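Local coordinates for protein glycosyl hydrolase (Streptomyces cattleya, PDB 7LR8) that probably hydrolyses the Manβ1-4GlcNAc linkage of N-glycan core fragments as a glycoside hydrolase of family GH5, subfamily 18, at residues A342-R345 with W346-T350; A407-L410 with A411-I415. The protein carries 1 engineered substitution. All blocks are in the same frame, centred on the assembly; numbering follows the deposited sequence.

Following the chain from the N terminus, the eight-stranded parallel sheet, whose strand order fits the (β/α)8 barrel of family GH5, is complete before either contact begins. Contact 1 (342-350) then forms within the last turns of helix 334-349, packed on helix 281-293 and strand 15-19, and so joins late and early parts of the barrel domain. Contact 2 (407-415) spans helix 407-413 and its C-terminal turn, beside strand 397-400 of the smaller three-stranded parallel sheet. Each closes only a helical turn; they follow in series, neither nested nor crossing. The centres of contact 1 and contact 2 lie about 30 Å apart, and the nearest atoms of contact 1 and contact 2 about 19 Å, without touching.

Contact 1: A342-R345 with W346-T350; sequences AVRR and WRTET
R344 and T348 meet one helical turn apart in a local i to i+4 contact at the C-terminal end of helix 334-349, on the outside of the barrel. The carbonyl of R344 takes two bonds from T348, from its N and from its OG1, each 2.8 Å from R344 O and arriving from opposite faces of the carbonyl plane. A chi1 of -59° sets OG1 beside its own backbone N, which turns the hydroxyl back onto the preceding turn. Regular helix bonds run alongside: R347 N reaches V343 O at 2.8 Å, and E349 N reaches R345 O at 2.9 Å. On the inner side V343 and R347 lie side by side, with V343 CG1 3.3 Å from R347 NE; both also touch F16 of strand 15-19, and the R347 guanidinium continues to a salt bridge with D51. R345 is salt-bridged to D290 of helix 281-293. At the exposed side one water accepts from R344 NH2 (3.0 Å) and donates to E349 OE1 (3.2 Å), while R344 NE pairs with E341. The chemistry thus implies a helix end held by charge pairs to its neighbours, with its own outer charges linked through solvent.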
ATOM      1  N   ALA B 342     -37.028   6.718  11.826  1.00 26.43           N
ATOM      2  CA  ALA B 342     -37.227   5.295  12.091  1.00 30.03           C
ATOM      3  C   ALA B 342     -36.670   4.899  13.457  1.00 27.86           C
ATOM      4  O   ALA B 342     -37.298   4.123  14.190  1.00 26.76           O
ATOM      5  CB  ALA B 342     -36.581   4.454  10.989  1.00 26.57           C
ATOM      6  N   VAL B 343     -35.494   5.416  13.817  1.00 25.09           N
ATOM      7  CA  VAL B 343     -34.931   5.126  15.134  1.00 24.78           C
ATOM      8  C   VAL B 343     -35.821   5.708  16.220  1.00 26.59           C
ATOM      9  O   VAL B 343     -36.156   5.031  17.200  1.00 26.41           O
ATOM     10  CB  VAL B 343     -33.489   5.661  15.247  1.00 23.87           C
ATOM     11  CG1 VAL B 343     -32.980   5.519  16.684  1.00 25.01           C
ATOM     12  CG2 VAL B 343     -32.551   4.930  14.277  1.00 24.37           C
ATOM     13  N   ARG B 344     -36.222   6.975  16.057  1.00 26.52           N
ATOM     14  CA  ARG B 344     -37.070   7.617  17.055  1.00 28.15           C
ATOM     15  C   ARG B 344     -38.379   6.862  17.221  1.00 28.86           C
ATOM     16  O   ARG B 344     -38.853   6.657  18.347  1.00 30.15           O
ATOM     17  CB  ARG B 344     -37.332   9.073  16.657  1.00 29.07           C
ATOM     18  CG  ARG B 344     -38.116   9.871  17.692  1.00 36.33           C
ATOM     19  CD  ARG B 344     -39.093  10.826  17.019  1.00 47.47           C
ATOM     20  NE  ARG B 344     -40.092  10.100  16.243  1.00 56.28           N
ATOM     21  CZ  ARG B 344     -41.251   9.672  16.733  1.00 60.41           C
ATOM     22  NH1 ARG B 344     -41.565   9.904  18.002  1.00 61.31           N
ATOM     23  NH2 ARG B 344     -42.100   9.012  15.956  1.00 62.10           N
ATOM     24  N   ARG B 345     -38.973   6.437  16.102  1.00 29.15           N
ATOM     25  CA  ARG B 345     -40.223   5.685  16.139  1.00 31.53           C
ATOM     26  C   ARG B 345     -40.053   4.390  16.918  1.00 29.93           C
ATOM     27  O   ARG B 345     -40.865   4.066  17.796  1.00 30.32           O
ATOM     28  CB  ARG B 345     -40.690   5.406  14.707  1.00 35.05           C
ATOM     29  CG  ARG B 345     -42.038   4.722  14.566  1.00 46.73           C
ATOM     30  CD  ARG B 345     -42.224   4.247  13.120  1.00 55.16           C
ATOM     31  NE  ARG B 345     -41.709   5.229  12.163  1.00 52.37           N
ATOM     32  CZ  ARG B 345     -41.070   4.920  11.037  1.00 55.05           C
ATOM     33  NH1 ARG B 345     -40.861   3.649  10.717  1.00 50.10           N
ATOM     34  NH2 ARG B 345     -40.631   5.883  10.230  1.00 48.68           N
ATOM     35  N   TRP B 346     -38.986   3.646  16.626  1.00 27.21           N
ATOM     36  CA  TRP B 346     -38.750   2.407  17.355  1.00 27.15           C
ATOM     37  C   TRP B 346     -38.523   2.673  18.842  1.00 30.77           C
ATOM     38  O   TRP B 346     -39.094   1.988  19.700  1.00 30.15           O
ATOM     39  CB  TRP B 346     -37.570   1.630  16.765  1.00 30.30           C
ATOM     40  CG  TRP B 346     -37.458   0.309  17.459  1.00 36.41           C
ATOM     41  CD1 TRP B 346     -38.003  -0.879  17.059  1.00 34.94           C
ATOM     42  CD2 TRP B 346     -36.818   0.053  18.721  1.00 42.22           C
ATOM     43  NE1 TRP B 346     -37.724  -1.860  17.987  1.00 42.28           N
ATOM     44  CE2 TRP B 346     -37.001  -1.311  19.014  1.00 44.82           C
ATOM     45  CE3 TRP B 346     -36.101   0.847  19.624  1.00 50.87           C
ATOM     46  CZ2 TRP B 346     -36.493  -1.898  20.171  1.00 58.51           C
ATOM     47  CZ3 TRP B 346     -35.603   0.265  20.771  1.00 61.76           C
ATOM     48  CH2 TRP B 346     -35.796  -1.094  21.033  1.00 64.44           C
ATOM     49  N   ARG B 347     -37.676   3.660  19.173  1.00 28.69           N
ATOM     50  CA  ARG B 347     -37.408   3.944  20.585  1.00 33.27           C
ATOM     51  C   ARG B 347     -38.658   4.427  21.316  1.00 33.79           C
ATOM     52  O   ARG B 347     -38.792   4.206  22.527  1.00 34.44           O
ATOM     53  CB  ARG B 347     -36.286   4.981  20.731  1.00 31.41           C
ATOM     54  CG  ARG B 347     -34.936   4.575  20.139  1.00 30.61           C
ATOM     55  CD  ARG B 347     -33.799   5.423  20.718  1.00 32.84           C
ATOM     56  NE  ARG B 347     -32.536   5.275  19.984  1.00 28.34           N
ATOM     57  CZ  ARG B 347     -31.756   4.196  20.048  1.00 29.47           C
ATOM     58  NH1 ARG B 347     -32.114   3.165  20.799  1.00 30.25           N
ATOM     59  NH2 ARG B 347     -30.619   4.139  19.348  1.00 26.73           N
ATOM     60  N   THR B 348     -39.579   5.082  20.607  1.00 32.30           N
ATOM     61  CA  THR B 348     -40.784   5.589  21.253  1.00 34.40           C
ATOM     62  C   THR B 348     -41.814   4.485  21.460  1.00 38.71           C
ATOM     63  O   THR B 348     -42.424   4.393  22.529  1.00 38.29           O
ATOM     64  CB  THR B 348     -41.393   6.729  20.428  1.00 34.74           C
ATOM     65  OG1 THR B 348     -40.441   7.793  20.297  1.00 34.31           O
ATOM     66  CG2 THR B 348     -42.667   7.265  21.089  1.00 37.52           C
ATOM     67  N   GLU B 349     -42.011   3.632  20.456  1.00 39.10           N
ATOM     68  CA  GLU B 349     -43.074   2.641  20.515  1.00 45.39           C
ATOM     69  C   GLU B 349     -42.610   1.272  20.999  1.00 42.53           C
ATOM     70  O   GLU B 349     -43.456   0.467  21.407  1.00 45.20           O
ATOM     71  CB  GLU B 349     -43.740   2.506  19.139  1.00 47.64           C
ATOM     72  CG  GLU B 349     -44.303   3.825  18.589  1.00 57.05           C
ATOM     73  CD  GLU B 349     -45.490   4.373  19.386  1.00 78.49           C
ATOM     74  OE1 GLU B 349     -46.029   5.428  18.987  1.00 85.47           O
ATOM     75  OE2 GLU B 349     -45.897   3.760  20.400  1.00 86.17           O
ATOM     76  N   THR B 350     -41.296   1.012  20.994  1.00 37.89           N
ATOM     77  CA  THR B 350     -40.654  -0.270  21.294  1.00 36.46           C
ATOM     78  C   THR B 350     -41.552  -1.456  20.944  1.00 37.71           C
ATOM     79  O   THR B 350     -41.970  -2.201  21.842  1.00 37.11           O
ATOM     80  CB  THR B 350     -40.247  -0.337  22.773  1.00 44.53           C
ATOM     81  OG1 THR B 350     -41.369  -0.012  23.600  1.00 45.98           O
ATOM     82  CG2 THR B 350     -39.111   0.640  23.065  1.00 49.14           C
TER
HETATM   83  O   HOH W   1     -44.162   7.313  17.280  1.00 48.95           O

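Contact 2: A407-L410 with A411-I415; sequences ADHL and AARGI
H409 and R413 lie side by side on successive turns of helix 407-413 and point the same way, their ring and guanidinium planes standing 82° apart. R413 NH1 donates to H409 NE2 over 3.2 Å, fairly straight at an N-H...N angle of 160°. The acceptor sits in the guanidinium plane, whereas the donor is tilted out of the imidazole plane. With CG anti to its backbone N (chi1 179°), the H409 ring is carried along the helix to R413, whose CD also comes within 3.5 Å of H409 NE2. I415 CD1 lies over the centre of one guanidinium face, 3.6 Å above it, and R413 NH2 is bonded to T398 O in strand 397-400. With an alanine at H409 the NE2 acceptor is gone, and the R413 guanidinium is likely to be less firmly set, though NH2 would keep its bond to T398 O. H409 itself stacks on H403. L410 and I415 pass at an oblique angle, with L410 CD2 3.7 Å from I415 CG2, and both side chains pack against strand 397-400. In the backbone, I415 N bonds to L410 O at 2.9 Å, and G414 N to A411 O at 3.1 Å. G414, the first residue to leave helical phi/psi, has positive phi and donates the second of these bonds. Together these features make a Schellman motif, with the L410-I415 apolar contact packed across it, ending helix 407-413 just before strand 417-419.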
ATOM      1  N   ALA B 407     -37.911 -32.086  14.002  1.00 38.79           N
ATOM      2  CA  ALA B 407     -38.922 -31.523  14.895  1.00 45.26           C
ATOM      3  C   ALA B 407     -38.301 -30.730  16.041  1.00 46.71           C
ATOM      4  O   ALA B 407     -38.867 -29.713  16.467  1.00 41.61           O
ATOM      5  CB  ALA B 407     -39.816 -32.637  15.446  1.00 42.44           C
ATOM      6  N   ASP B 408     -37.147 -31.172  16.547  1.00 40.91           N
ATOM      7  CA  ASP B 408     -36.479 -30.449  17.627  1.00 41.72           C
ATOM      8  C   ASP B 408     -35.950 -29.108  17.145  1.00 39.08           C
ATOM      9  O   ASP B 408     -36.077 -28.094  17.842  1.00 38.27           O
ATOM     10  CB  ASP B 408     -35.338 -31.291  18.197  1.00 45.91           C
ATOM     11  CG  ASP B 408     -35.823 -32.345  19.148  1.00 57.86           C
ATOM     12  OD1 ASP B 408     -36.822 -32.077  19.845  1.00 58.91           O
ATOM     13  OD2 ASP B 408     -35.209 -33.433  19.202  1.00 67.54           O
ATOM     14  N   HIS B 409     -35.326 -29.092  15.962  1.00 36.70           N
ATOM     15  CA  HIS B 409     -34.833 -27.841  15.396  1.00 34.11           C
ATOM     16  C   HIS B 409     -35.969 -26.854  15.189  1.00 32.60           C
ATOM     17  O   HIS B 409     -35.840 -25.668  15.513  1.00 30.91           O
ATOM     18  CB  HIS B 409     -34.113 -28.109  14.070  1.00 33.08           C
ATOM     19  CG  HIS B 409     -33.587 -26.875  13.400  1.00 33.13           C
ATOM     20  ND1 HIS B 409     -32.335 -26.360  13.665  1.00 31.86           N
ATOM     21  CD2 HIS B 409     -34.140 -26.056  12.474  1.00 28.66           C
ATOM     22  CE1 HIS B 409     -32.139 -25.280  12.928  1.00 30.04           C
ATOM     23  NE2 HIS B 409     -33.220 -25.072  12.199  1.00 31.52           N
ATOM     24  N   LEU B 410     -37.098 -27.333  14.671  1.00 31.36           N
ATOM     25  CA  LEU B 410     -38.195 -26.432  14.346  1.00 30.88           C
ATOM     26  C   LEU B 410     -38.885 -25.921  15.605  1.00 30.74           C
ATOM     27  O   LEU B 410     -39.205 -24.730  15.699  1.00 31.09           O
ATOM     28  CB  LEU B 410     -39.172 -27.139  13.408  1.00 29.45           C
ATOM     29  CG  LEU B 410     -38.480 -27.642  12.130  1.00 28.81           C
ATOM     30  CD1 LEU B 410     -39.286 -28.734  11.441  1.00 30.06           C
ATOM     31  CD2 LEU B 410     -38.205 -26.488  11.181  1.00 27.60           C
ATOM     32  N   ALA B 411     -39.109 -26.797  16.589  1.00 33.54           N
ATOM     33  CA  ALA B 411     -39.739 -26.360  17.835  1.00 35.38           C
ATOM     34  C   ALA B 411     -38.882 -25.325  18.556  1.00 40.10           C
ATOM     35  O   ALA B 411     -39.407 -24.363  19.133  1.00 35.67           O
ATOM     36  CB  ALA B 411     -40.009 -27.561  18.742  1.00 39.06           C
ATOM     37  N   ALA B 412     -37.556 -25.510  18.536  1.00 35.74           N
ATOM     38  CA  ALA B 412     -36.651 -24.539  19.140  1.00 36.27           C
ATOM     39  C   ALA B 412     -36.740 -23.170  18.477  1.00 33.51           C
ATOM     40  O   ALA B 412     -36.418 -22.164  19.115  1.00 34.29           O
ATOM     41  CB  ALA B 412     -35.215 -25.056  19.076  1.00 37.41           C
ATOM     42  N   ARG B 413     -37.163 -23.103  17.217  1.00 30.79           N
ATOM     43  CA  ARG B 413     -37.356 -21.830  16.543  1.00 28.61           C
ATOM     44  C   ARG B 413     -38.824 -21.459  16.391  1.00 27.90           C
ATOM     45  O   ARG B 413     -39.129 -20.431  15.777  1.00 26.81           O
ATOM     46  CB  ARG B 413     -36.675 -21.859  15.166  1.00 26.68           C
ATOM     47  CG  ARG B 413     -35.172 -22.082  15.267  1.00 27.76           C
ATOM     48  CD  ARG B 413     -34.520 -22.281  13.903  1.00 26.49           C
ATOM     49  NE  ARG B 413     -34.695 -21.108  13.052  1.00 26.41           N
ATOM     50  CZ  ARG B 413     -34.507 -21.102  11.735  1.00 28.07           C
ATOM     51  NH1 ARG B 413     -34.139 -22.217  11.107  1.00 24.09           N
ATOM     52  NH2 ARG B 413     -34.686 -19.977  11.048  1.00 25.12           N
ATOM     53  N   GLY B 414     -39.737 -22.253  16.943  1.00 29.43           N
ATOM     54  CA  GLY B 414     -41.157 -21.960  16.786  1.00 29.46           C
ATOM     55  C   GLY B 414     -41.657 -22.031  15.359  1.00 31.98           C
ATOM     56  O   GLY B 414     -42.592 -21.309  14.998  1.00 28.90           O
ATOM     57  N   ILE B 415     -41.070 -22.893  14.537  1.00 29.58           N
ATOM     58  CA  ILE B 415     -41.464 -23.028  13.140  1.00 25.32           C
ATOM     59  C   ILE B 415     -42.502 -24.135  13.034  1.00 28.85           C
ATOM     60  O   ILE B 415     -42.244 -25.277  13.432  1.00 29.23           O
ATOM     61  CB  ILE B 415     -40.247 -23.320  12.253  1.00 24.24           C
ATOM     62  CG1 ILE B 415     -39.329 -22.102  12.215  1.00 23.09           C
ATOM     63  CG2 ILE B 415     -40.677 -23.725  10.846  1.00 23.95           C
ATOM     64  CD1 ILE B 415     -37.946 -22.413  11.629  1.00 22.83           C
TER